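Local coordinates for agarase (Pseudoalteromonas fuliginea, PDB 6XJ9), which is a glycoside hydrolase that probably cleaves agarose, the galactan of red algal cell walls, at residues M414-W417 with R418-L422; Q232-A235 with G236-H239. All coordinates share one frame; numbering follows the deposited sequence.

Interaction 1. Residues M414-W417 with R418-L422; sequences MQKW and REVTL
Thr-421 reaches back one helical turn to Trp-417 and gives the backbone O of Trp-417 two hydrogen bonds. The hydroxyl OG1 of Thr-421 donates to O of Trp-417 at 2.7 Å, while the amide N of Thr-421 approaches the same oxygen from the opposite face of the carbonyl plane. With OG1 beside its own backbone N (chi1 -62°), the hydroxyl is swung back against the preceding turn, and it also sits over the five-membered ring of the Trp-417 indole. The indole NE1 lies 3.5 Å from Thr-421 OG1 but is badly angled for a bond between them. On another flank Arg-418 folds back along Met-414 and Gln-415: its chain bends at chi3 (-62°), laying one guanidinium face over the backbone, with NH2 3.4 Å from CA of Gln-415 and 3.5 Å from CB of the same residue. The guanidinium stands nearly perpendicular to the indole of Trp-417. All this decorates a regular alpha-helix, 413-428, whose i to i+4 ladder here includes Arg-418 N to Met-414 O and Val-420 N to Lys-416 O, both 2.9 Å. One turn apart, Gln-415 and Glu-419 run side by side and point the same way, amide and carboxylate planes 15° apart; CG of Gln-415 packs 3.5 Å from OE1 of Glu-419. Lys-416 and Glu-419 are oppositely charged but do not touch through their charged ends, whereas the Lys-416 methylene CE meets CG2 of Val-420 at 3.8 Å. Farther out, helix 397-406 covers the buried side, Leu-402 meeting Trp-417 and Tyr-406 meeting both Lys-416 and Val-420. Tyr-441 touches Arg-418 and Thr-421, and the Thr-421 hydroxyl is hydrogen-bonded to the phenol OH of Tyr-717.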
# COMPACT_ATOMS: atom_id res chain seq x y z
N MET A 414 -3.08 4.68 30.79
CA MET A 414 -2.42 3.39 30.66
C MET A 414 -3.47 2.29 30.54
O MET A 414 -3.34 1.40 29.71
CB MET A 414 -1.52 3.09 31.86
CG MET A 414 -0.24 3.90 31.86
SD MET A 414 0.72 3.59 30.36
CE MET A 414 1.11 1.86 30.61
N GLN A 415 -4.51 2.35 31.39
CA GLN A 415 -5.58 1.36 31.36
C GLN A 415 -6.28 1.40 30.01
O GLN A 415 -6.61 0.35 29.46
CB GLN A 415 -6.57 1.58 32.51
CG GLN A 415 -7.88 0.83 32.36
CD GLN A 415 -8.94 1.43 33.24
OE1 GLN A 415 -9.81 2.18 32.78
NE2 GLN A 415 -8.86 1.15 34.53
N LYS A 416 -6.50 2.61 29.47
CA LYS A 416 -7.17 2.73 28.19
C LYS A 416 -6.27 2.20 27.07
O LYS A 416 -6.76 1.59 26.12
CB LYS A 416 -7.63 4.17 27.95
CG LYS A 416 -8.28 4.44 26.59
CD LYS A 416 -9.64 3.78 26.40
CE LYS A 416 -10.31 4.17 25.10
NZ LYS A 416 -11.65 3.55 24.95
N TRP A 417 -4.96 2.40 27.22
CA TRP A 417 -4.01 1.89 26.24
C TRP A 417 -4.03 0.37 26.23
O TRP A 417 -3.95 -0.24 25.16
CB TRP A 417 -2.60 2.41 26.53
CG TRP A 417 -1.54 1.72 25.72
CD1 TRP A 417 -1.28 1.88 24.39
CD2 TRP A 417 -0.59 0.75 26.20
NE1 TRP A 417 -0.22 1.10 24.01
CE2 TRP A 417 0.23 0.40 25.10
CE3 TRP A 417 -0.32 0.17 27.44
CZ2 TRP A 417 1.26 -0.53 25.21
CZ3 TRP A 417 0.70 -0.75 27.56
CH2 TRP A 417 1.48 -1.09 26.45
N ARG A 418 -4.09 -0.23 27.42
CA ARG A 418 -4.18 -1.68 27.54
C ARG A 418 -5.43 -2.17 26.83
O ARG A 418 -5.38 -3.16 26.10
CB ARG A 418 -4.15 -2.12 29.00
CG ARG A 418 -2.77 -2.02 29.65
CD ARG A 418 -2.64 -2.79 30.95
NE ARG A 418 -3.56 -2.25 31.93
CZ ARG A 418 -3.30 -1.22 32.73
NH1 ARG A 418 -2.11 -0.64 32.70
NH2 ARG A 418 -4.23 -0.81 33.58
N GLU A 419 -6.55 -1.46 27.02
CA GLU A 419 -7.83 -1.91 26.52
C GLU A 419 -7.83 -1.82 25.00
O GLU A 419 -8.38 -2.68 24.31
CB GLU A 419 -8.97 -1.08 27.11
CG GLU A 419 -9.22 -1.38 28.59
CD GLU A 419 -10.19 -0.41 29.25
OE1 GLU A 419 -10.44 -0.55 30.47
OE2 GLU A 419 -10.70 0.49 28.55
N VAL A 420 -7.26 -0.73 24.47
CA VAL A 420 -7.26 -0.53 23.03
C VAL A 420 -6.30 -1.55 22.40
O VAL A 420 -6.58 -2.12 21.34
CB VAL A 420 -6.93 0.94 22.69
CG1 VAL A 420 -6.46 1.13 21.26
CG2 VAL A 420 -8.13 1.84 22.99
N THR A 421 -5.19 -1.82 23.10
CA THR A 421 -4.24 -2.83 22.65
C THR A 421 -4.91 -4.20 22.47
O THR A 421 -4.76 -4.81 21.41
CB THR A 421 -2.99 -2.88 23.54
OG1 THR A 421 -2.34 -1.60 23.45
CG2 THR A 421 -2.02 -3.97 23.12
N LEU A 422 -5.62 -4.68 23.50
CA LEU A 422 -6.30 -5.97 23.41
C LEU A 422 -7.27 -5.99 22.23
O LEU A 422 -7.28 -6.93 21.44
CB LEU A 422 -7.02 -6.29 24.73
CG LEU A 422 -6.11 -6.55 25.92
CD1 LEU A 422 -6.89 -6.55 27.23
CD2 LEU A 422 -5.33 -7.86 25.75

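Interaction 2. Residues Q232-A235 with G236-H239; sequences QEFA and GKVH
The Phe-234 ring carries the Lys-237 side chain across one face, CB standing 3.5 Å from the ring centroid and only 11° off the ring normal, a CH-pi contact. CG and CD continue over the ring toward CE1 of Phe-234, with CD 3.5 Å from that atom. The second flat pair is the His-239 imidazole and the Glu-233 carboxylate, nearly coplanar: NE2 of His-239 donates in its ring plane to the syn lone pair of OE2 of Glu-233 at 3.0 Å, almost straight at 164°. Water 1 also lies at the imidazole edge and joins OE1 of Glu-233 to the ammonium of Lys-237, while water 2 links OE2 of Glu-233 to the backbone O of Lys-237. Fully extended from a CG anti to the backbone N, Lys-237 carries NZ past the ring to the backbone O of Gln-232 at 2.8 Å, arriving above that carbonyl plane. NZ is also hydrogen-bonded to the backbone O of Asn-229, so its buried stem ends among carbonyl oxygens and a water. With an alanine at Phe-234 the Lys-237 methylenes would probably lose the ring face they lie on, leaving the stem freer to shift although NZ keeps its carbonyl partners. Glu-233 also packs on Thr-100 of the second subunit, and the backbone N of His-239 is hydrogen-bonded to OE2 of Glu-243 in helix 242-252. The chain reverses at residues 234-237, where N of Lys-237 donates to O of Phe-234 at 3.0 Å and Gly-236 adopts a positive phi of 89°, at which a side chain would collide with the carbonyl O of Ala-235: the hallmark of a type II beta turn, here in the surface loop between strand 199-210 and helix 242-252.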
# COMPACT_ATOMS: atom_id res chain seq x y z
N GLN A 232 11.14 16.30 8.06
CA GLN A 232 10.59 15.60 6.90
C GLN A 232 9.09 15.40 7.06
O GLN A 232 8.59 15.17 8.17
CB GLN A 232 11.29 14.25 6.69
CG GLN A 232 12.77 14.35 6.31
CD GLN A 232 13.42 13.02 6.01
OE1 GLN A 232 13.79 12.25 6.89
NE2 GLN A 232 13.59 12.74 4.73
N GLU A 233 8.37 15.47 5.93
CA GLU A 233 6.98 15.05 5.85
C GLU A 233 6.94 13.55 5.52
O GLU A 233 7.69 13.09 4.67
CB GLU A 233 6.25 15.87 4.78
CG GLU A 233 4.73 15.72 4.81
CD GLU A 233 4.06 16.15 6.10
OE1 GLU A 233 4.52 17.14 6.71
OE2 GLU A 233 3.08 15.50 6.49
N PHE A 234 6.07 12.80 6.21
CA PHE A 234 5.95 11.38 5.95
C PHE A 234 4.48 11.00 6.11
O PHE A 234 3.76 11.68 6.83
CB PHE A 234 6.88 10.56 6.85
CG PHE A 234 6.72 10.82 8.33
CD1 PHE A 234 7.46 11.81 8.96
CD2 PHE A 234 5.83 10.07 9.10
CE1 PHE A 234 7.30 12.07 10.32
CE2 PHE A 234 5.68 10.32 10.45
CZ PHE A 234 6.41 11.32 11.06
N ALA A 235 4.07 9.91 5.44
CA ALA A 235 2.71 9.39 5.53
C ALA A 235 2.38 9.03 6.98
O ALA A 235 3.11 8.27 7.62
CB ALA A 235 2.57 8.20 4.61
N GLY A 236 1.29 9.61 7.51
CA GLY A 236 0.88 9.38 8.89
C GLY A 236 1.50 10.35 9.90
O GLY A 236 1.31 10.20 11.11
N LYS A 237 2.22 11.37 9.43
CA LYS A 237 2.79 12.36 10.34
C LYS A 237 1.66 13.20 10.96
O LYS A 237 0.80 13.69 10.24
CB LYS A 237 3.80 13.24 9.61
CG LYS A 237 4.37 14.39 10.44
CD LYS A 237 5.62 15.06 9.86
CE LYS A 237 6.24 16.05 10.82
NZ LYS A 237 7.50 16.64 10.29
N VAL A 238 1.73 13.39 12.28
CA VAL A 238 0.78 14.18 13.06
C VAL A 238 1.27 15.63 13.10
O VAL A 238 2.45 15.89 13.33
CB VAL A 238 0.66 13.60 14.49
CG1 VAL A 238 0.07 14.61 15.47
CG2 VAL A 238 -0.16 12.32 14.52
N HIS A 239 0.34 16.57 12.89
CA HIS A 239 0.70 17.98 12.90
C HIS A 239 0.15 18.72 14.11
O HIS A 239 0.70 19.75 14.51
CB HIS A 239 0.37 18.65 11.56
CG HIS A 239 1.29 18.23 10.47
ND1 HIS A 239 2.61 18.64 10.42
CD2 HIS A 239 1.09 17.43 9.40
CE1 HIS A 239 3.19 18.12 9.36
NE2 HIS A 239 2.28 17.37 8.71
O HOH W 1 6.39 18.08 8.11
O HOH W 2 0.70 14.13 7.60

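Interactions 1 and 2 lie in series along the chain, the loop segment 232-239 closing well before helix 413-428 begins. Their centres are about 24 Å apart and their nearest atoms about 14 Å, so they do not touch. Both sit well away from the middle of the molecule, their centres about 25 and 26 Å from that of the chain. They differ in setting: interaction 1 is partly buried and is touched by no other subunit, whereas interaction 2 is a surface contact within reach of the second copy of the protein. One lies within a single helix, the other in the loop that joins strand 199-210 to helix 242-252.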